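Local coordinates for uncharacterized protein orp (Desulfovibrio gigas, PDB 2WFB), which is of unknown detailed function but, as the orange protein, probably binds a mixed molybdenum-copper sulphide cluster, absent from this apo form, at residues V31-D34 / A39-Y42; T10-G15 / L19-F24. All coordinates share one frame; numbering follows the deposited sequence.

Interaction 1. Residues V31-D34 / A39-Y42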
ATOM      1  N   VAL A  31      -1.710   6.581  -1.375  1.00 14.16           N
ATOM      2  CA  VAL A  31      -1.842   7.170  -2.688  1.00 15.38           C
ATOM      3  C   VAL A  31      -2.069   5.996  -3.638  1.00 16.40           C
ATOM      4  O   VAL A  31      -1.232   5.098  -3.740  1.00 16.98           O
ATOM      5  CB  VAL A  31      -0.589   7.970  -3.093  1.00 15.55           C
ATOM      6  CG1 VAL A  31      -0.682   8.425  -4.575  1.00 16.46           C
ATOM      7  CG2 VAL A  31      -0.425   9.168  -2.212  1.00 14.98           C
ATOM      8  N   VAL A  32      -3.225   5.990  -4.294  1.00 17.33           N
ATOM      9  CA  VAL A  32      -3.605   4.926  -5.211  1.00 18.56           C
ATOM     10  C   VAL A  32      -3.446   5.434  -6.648  1.00 19.95           C
ATOM     11  O   VAL A  32      -4.054   6.436  -7.003  1.00 19.70           O
ATOM     12  CB  VAL A  32      -5.066   4.503  -5.002  1.00 18.06           C
ATOM     13  CG1 VAL A  32      -5.411   3.331  -5.952  1.00 18.01           C
ATOM     14  CG2 VAL A  32      -5.308   4.120  -3.552  1.00 19.02           C
ATOM     15  N   VAL A  33      -2.638   4.754  -7.454  1.00 22.04           N
ATOM     16  CA  VAL A  33      -2.326   5.240  -8.815  1.00 25.45           C
ATOM     17  C   VAL A  33      -2.672   4.201  -9.870  1.00 27.65           C
ATOM     18  O   VAL A  33      -2.466   3.000  -9.670  1.00 27.67           O
ATOM     19  CB  VAL A  33      -0.823   5.646  -9.002  1.00 25.52           C
ATOM     20  CG1 VAL A  33      -0.483   6.865  -8.197  1.00 26.95           C
ATOM     21  CG2 VAL A  33       0.076   4.544  -8.579  1.00 26.66           C
ATOM     22  N   ASP A  34      -3.204   4.672 -10.992  1.00 30.19           N
ATOM     23  CA  ASP A  34      -3.476   3.813 -12.126  1.00 32.80           C
ATOM     24  C   ASP A  34      -2.217   3.784 -12.983  1.00 33.46           C
ATOM     25  O   ASP A  34      -1.855   4.812 -13.570  1.00 33.86           O
ATOM     26  CB  ASP A  34      -4.631   4.396 -12.922  1.00 33.72           C
ATOM     27  CG  ASP A  34      -5.173   3.444 -13.979  1.00 37.02           C
ATOM     28  OD1 ASP A  34      -4.499   2.457 -14.375  1.00 38.32           O
ATOM     29  OD2 ASP A  34      -6.307   3.710 -14.429  1.00 42.21           O
ATOM     30  N   ALA A  39      -3.419   8.379 -13.412  1.00 36.23           N
ATOM     31  CA  ALA A  39      -4.243   9.112 -12.471  1.00 33.89           C
ATOM     32  C   ALA A  39      -3.959   8.623 -11.035  1.00 32.31           C
ATOM     33  O   ALA A  39      -3.639   7.454 -10.822  1.00 31.66           O
ATOM     34  CB  ALA A  39      -5.706   8.955 -12.821  1.00 33.71           C
ATOM     35  N   ALA A  40      -4.060   9.535 -10.069  1.00 30.38           N
ATOM     36  CA  ALA A  40      -3.837   9.219  -8.659  1.00 28.40           C
ATOM     37  C   ALA A  40      -4.903   9.822  -7.735  1.00 27.21           C
ATOM     38  O   ALA A  40      -5.413  10.908  -7.994  1.00 27.35           O
ATOM     39  CB  ALA A  40      -2.450   9.697  -8.246  1.00 28.30           C
ATOM     40  N   GLU A  41      -5.240   9.121  -6.658  1.00 24.92           N
ATOM     41  CA  GLU A  41      -6.081   9.693  -5.611  1.00 23.24           C
ATOM     42  C   GLU A  41      -5.432   9.406  -4.257  1.00 21.76           C
ATOM     43  O   GLU A  41      -4.594   8.515  -4.152  1.00 21.66           O
ATOM     44  CB  GLU A  41      -7.509   9.119  -5.653  1.00 23.82           C
ATOM     45  CG  GLU A  41      -7.575   7.603  -5.497  1.00 26.23           C
ATOM     46  CD  GLU A  41      -8.988   7.035  -5.282  1.00 30.87           C
ATOM     47  OE1 GLU A  41      -9.098   5.784  -5.169  1.00 33.69           O
ATOM     48  OE2 GLU A  41      -9.965   7.816  -5.227  1.00 29.67           O
ATOM     49  N   TYR A  42      -5.815  10.166  -3.236  1.00 19.96           N
ATOM     50  CA  TYR A  42      -5.386   9.911  -1.874  1.00 19.07           C
ATOM     51  C   TYR A  42      -6.537   9.336  -1.054  1.00 18.49           C
ATOM     52  O   TYR A  42      -7.620   9.925  -0.984  1.00 19.14           O
ATOM     53  CB  TYR A  42      -4.808  11.185  -1.230  1.00 19.03           C
ATOM     54  CG  TYR A  42      -4.355  10.984   0.194  1.00 18.09           C
ATOM     55  CD1 TYR A  42      -3.150  10.355   0.473  1.00 20.64           C
ATOM     56  CD2 TYR A  42      -5.142  11.415   1.257  1.00 21.17           C
ATOM     57  CE1 TYR A  42      -2.724  10.158   1.787  1.00 21.14           C
ATOM     58  CE2 TYR A  42      -4.745  11.221   2.569  1.00 20.91           C
ATOM     59  CZ  TYR A  42      -3.536  10.596   2.826  1.00 22.44           C
ATOM     60  OH  TYR A  42      -3.141  10.417   4.119  1.00 23.18           O
TER
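Val33 lays its CG1 methyl against the CB of Ala40, 3.4 Å away and tighter than usual for two carbons. The pair is a non-hydrogen-bonded one, where antiparallel backbones come close, and the small alanine lets the two methyls approach this far. CG1 gets there because it lies beside the backbone N (chi1 -68°). On the same face, Val31 sets its CG2 branch at the edge of the Tyr42 ring, 4.0 Å from CD1, the two side chains crossing at about a right angle. This face continues onto Val100 and Val104 of helix 100-108, which suits branched apolar residues. Val32 and Glu41 point to the other face, where the Glu41 methylene CG rests 4.0 Å from Val32 CB; the chain beyond CG is extended, and the residue as a whole is exposed, which suits a glutamate on this outer strand.

Backbone bonds set this register. Val32 and Glu41 bond both ways, N of Val32 to O of Glu41 at 2.9 Å and N of Glu41 to O of Val32 at 3.0 Å, while Asp34 N reaches Ala39 O at 2.8 Å in a nearly straight bond of 168°. The Asp34 carboxylate makes weak hydrogen bonds in the turn, OD1 with Ala36 N and OD2 with Thr37 OG1. The whole is an antiparallel beta hairpin, with strand 40-44 lying outermost within this chain's mixed sheet.

Interaction 2. Residues T10-G15 / L19-F24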
ATOM      1  N   THR A  10       1.561   3.129   0.577  1.00 12.76           N
ATOM      2  CA  THR A  10       1.421   3.750   1.905  1.00 13.60           C
ATOM      3  C   THR A  10       2.069   5.129   1.933  1.00 14.39           C
ATOM      4  O   THR A  10       3.172   5.319   1.430  1.00 13.95           O
ATOM      5  CB  THR A  10       1.978   2.879   3.031  1.00 13.44           C
ATOM      6  OG1 THR A  10       3.349   2.555   2.754  1.00 13.88           O
ATOM      7  CG2 THR A  10       1.177   1.587   3.141  1.00 15.48           C
ATOM      8  N   ALA A  11       1.358   6.102   2.504  1.00 15.09           N
ATOM      9  CA  ALA A  11       1.741   7.490   2.351  1.00 15.72           C
ATOM     10  C   ALA A  11       1.536   8.260   3.648  1.00 17.11           C
ATOM     11  O   ALA A  11       0.674   7.923   4.460  1.00 16.84           O
ATOM     12  CB  ALA A  11       0.961   8.126   1.225  1.00 14.26           C
ATOM     13  N   GLU A  12       2.336   9.301   3.827  1.00 18.52           N
ATOM     14  CA  GLU A  12       2.314  10.094   5.038  1.00 20.75           C
ATOM     15  C   GLU A  12       1.309  11.242   4.902  1.00 22.42           C
ATOM     16  O   GLU A  12       1.038  11.965   5.863  1.00 23.73           O
ATOM     17  CB  GLU A  12       3.764  10.549   5.374  1.00 21.19           C
ATOM     18  CG  GLU A  12       4.573   9.419   6.077  1.00 23.03           C
ATOM     19  CD  GLU A  12       6.071   9.400   5.795  1.00 26.38           C
ATOM     20  OE1 GLU A  12       6.603  10.337   5.175  1.00 26.69           O
ATOM     21  OE2 GLU A  12       6.732   8.431   6.218  1.00 26.18           O
ATOM     22  N   GLY A  13       0.707  11.345   3.717  1.00 22.99           N
ATOM     23  CA  GLY A  13      -0.214  12.407   3.326  1.00 23.23           C
ATOM     24  C   GLY A  13      -0.325  12.437   1.793  1.00 24.07           C
ATOM     25  O   GLY A  13       0.276  11.604   1.099  1.00 23.04           O
ATOM     26  N   PRO A  14      -1.085  13.397   1.248  1.00 24.43           N
ATOM     27  CA  PRO A  14      -1.333  13.427  -0.215  1.00 24.76           C
ATOM     28  C   PRO A  14      -0.108  13.857  -1.039  1.00 24.83           C
ATOM     29  O   PRO A  14       0.763  14.535  -0.513  1.00 25.29           O
ATOM     30  CB  PRO A  14      -2.471  14.453  -0.377  1.00 25.06           C
ATOM     31  CG  PRO A  14      -2.928  14.811   1.030  1.00 25.24           C
ATOM     32  CD  PRO A  14      -1.813  14.450   1.978  1.00 24.82           C
ATOM     33  N   GLY A  15      -0.037  13.448  -2.307  1.00 24.83           N
ATOM     34  CA  GLY A  15       1.007  13.927  -3.210  1.00 24.32           C
ATOM     35  C   GLY A  15       1.935  12.840  -3.701  1.00 24.46           C
ATOM     36  O   GLY A  15       2.322  11.954  -2.941  1.00 24.94           O
ATOM     37  N   LEU A  19       7.023  11.013   0.820  1.00 15.91           N
ATOM     38  CA  LEU A  19       7.702   9.734   1.026  1.00 15.00           C
ATOM     39  C   LEU A  19       6.717   8.622   1.275  1.00 14.86           C
ATOM     40  O   LEU A  19       5.649   8.878   1.796  1.00 14.47           O
ATOM     41  CB  LEU A  19       8.639   9.808   2.241  1.00 15.21           C
ATOM     42  CG  LEU A  19       9.871  10.700   2.142  1.00 16.22           C
ATOM     43  CD1 LEU A  19      10.504  10.763   3.523  1.00 18.39           C
ATOM     44  CD2 LEU A  19      10.846  10.154   1.113  1.00 17.02           C
ATOM     45  N   VAL A  20       7.089   7.385   0.945  1.00 13.77           N
ATOM     46  CA  VAL A  20       6.280   6.268   1.375  1.00 14.85           C
ATOM     47  C   VAL A  20       6.343   6.143   2.914  1.00 15.30           C
ATOM     48  O   VAL A  20       7.415   6.333   3.546  1.00 14.94           O
ATOM     49  CB  VAL A  20       6.532   4.886   0.586  1.00 15.43           C
ATOM     50  CG1 VAL A  20       7.309   5.045  -0.694  1.00 13.02           C
ATOM     51  CG2 VAL A  20       7.064   3.785   1.437  1.00 15.53           C
ATOM     52  N   ASP A  21       5.182   5.914   3.507  1.00 14.77           N
ATOM     53  CA  ASP A  21       5.074   5.660   4.939  1.00 15.48           C
ATOM     54  C   ASP A  21       5.642   4.262   5.169  1.00 15.71           C
ATOM     55  O   ASP A  21       5.156   3.322   4.553  1.00 16.19           O
ATOM     56  CB  ASP A  21       3.591   5.690   5.331  1.00 15.85           C
ATOM     57  CG  ASP A  21       3.367   5.896   6.828  1.00 18.85           C
ATOM     58  OD1 ASP A  21       4.057   5.261   7.655  1.00 17.56           O
ATOM     59  OD2 ASP A  21       2.486   6.712   7.169  1.00 19.71           O
ATOM     60  N   PRO A  22       6.649   4.101   6.065  1.00 15.99           N
ATOM     61  CA  PRO A  22       7.161   2.753   6.346  1.00 16.40           C
ATOM     62  C   PRO A  22       6.117   1.803   6.948  1.00 16.50           C
ATOM     63  O   PRO A  22       6.326   0.602   6.955  1.00 16.69           O
ATOM     64  CB  PRO A  22       8.289   2.978   7.365  1.00 16.21           C
ATOM     65  CG  PRO A  22       8.535   4.410   7.385  1.00 17.32           C
ATOM     66  CD  PRO A  22       7.319   5.120   6.887  1.00 16.27           C
ATOM     67  N   ARG A  23       5.005   2.335   7.439  1.00 15.40           N
ATOM     68  CA  ARG A  23       4.035   1.502   8.123  1.00 15.22           C
ATOM     69  C   ARG A  23       2.855   1.251   7.236  1.00 14.55           C
ATOM     70  O   ARG A  23       2.559   2.034   6.322  1.00 14.15           O
ATOM     71  CB  ARG A  23       3.578   2.172   9.407  1.00 16.28           C
ATOM     72  CG  ARG A  23       4.669   2.228  10.405  1.00 18.92           C
ATOM     73  CD  ARG A  23       4.446   3.386  11.293  1.00 25.32           C
ATOM     74  NE  ARG A  23       3.636   2.933  12.378  1.00 26.39           N
ATOM     75  CZ  ARG A  23       2.830   3.692  13.102  1.00 26.41           C
ATOM     76  NH1 ARG A  23       2.681   4.988  12.857  1.00 29.21           N
ATOM     77  NH2 ARG A  23       2.167   3.127  14.073  1.00 20.62           N
ATOM     78  N   PHE A  24       2.187   0.140   7.488  1.00 14.40           N
ATOM     79  CA  PHE A  24       1.027  -0.218   6.687  1.00 13.78           C
ATOM     80  C   PHE A  24      -0.312   0.051   7.382  1.00 14.09           C
ATOM     81  O   PHE A  24      -1.041   0.948   6.980  1.00 14.70           O
ATOM     82  CB  PHE A  24       1.086  -1.658   6.177  1.00 12.34           C
ATOM     83  CG  PHE A  24      -0.215  -2.103   5.566  1.00 13.70           C
ATOM     84  CD1 PHE A  24      -0.693  -1.492   4.397  1.00 11.30           C
ATOM     85  CD2 PHE A  24      -1.002  -3.064   6.191  1.00 12.81           C
ATOM     86  CE1 PHE A  24      -1.908  -1.872   3.850  1.00 13.09           C
ATOM     87  CE2 PHE A  24      -2.218  -3.433   5.644  1.00 14.54           C
ATOM     88  CZ  PHE A  24      -2.662  -2.824   4.447  1.00 13.83           C
TER
HETATM   89  O   HOH W   1       3.759  10.688   1.780  1.00 17.20           O
HETATM   90  O   HOH W   2       6.614  12.980   3.096  1.00 28.75           O
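Thr10 and Asp21 are joined by two hydrogen bonds of different character. Asp21 N donates to Thr10 O at 3.0 Å, but it stands about 60° above the carbonyl plane, so the bond does not use a lone pair. The Thr10 hydroxyl OG1 gives the other, to Asp21 O at 2.7 Å and in the carbonyl plane. Its position between the backbone N and the carbonyl carbon (chi1 56°) turns OG1 to the loop and leaves the methyl for apolar neighbours. OG1 also bonds Thr73 OG1, so this buried hydroxyl ties the loop to the end of the neighbouring strand 68-72. Through the Thr10-Asp21 pair the segment 19-24, which follows strand 6-11 in the fold, is held back against the end of that strand.

Within the loop, Arg23 N donates to Asp21 OD1 at 3.1 Å, which makes an Asx turn, with Pro22 as the residue between. Asp21 OD2 is bonded to Ala28 N, so the buried carboxylate takes up backbone N-H groups with both oxygens.

Apolar contact is modest: Thr10 CG2 meets the edge of the Phe24 ring in its plane, 3.8 Å from CD1, and the ring itself packs on Leu71, Ala59 and Leu63.

Charge and water account for the outer part. Glu12, bent at chi2, lies alongside Leu19 with OE2 against Pro22 CD at 3.4 Å. Glu12 OE2 is 4.4 Å from Asp21 OD1, the carboxylate planes 62° apart; this may raise the proton affinity of Glu12, whereas the N-H bonds on Asp21 would probably stabilise its charge. One water bridges Glu12 N and Leu19 O, accepting from the first and donating to the second at 2.6 Å.

Overall arrangement
Interaction 2 comes first in the chain and interaction 1 follows it, yet the two touch, their centres about 12 Å apart. Strands 6-11 and 29-34 are neighbours in the mixed sheet, and the Val31 CG2 methyl of interaction 1 packs 3.8 Å from Ala11 CB of interaction 2. Tyr42 reaches further, setting its ring atom CE1 3.3 Å from Gly13 C and CD1 3.6 Å from Pro14 CA, so the ring of one tyrosine on the outer strand packs on the loop leaving strand 6-11. At the other end of interaction 2, a phosphate lies about 4 Å from the Phe24 side chain and an acetate about 3 Å from that of Arg23, both probably picked up from the crystallisation medium.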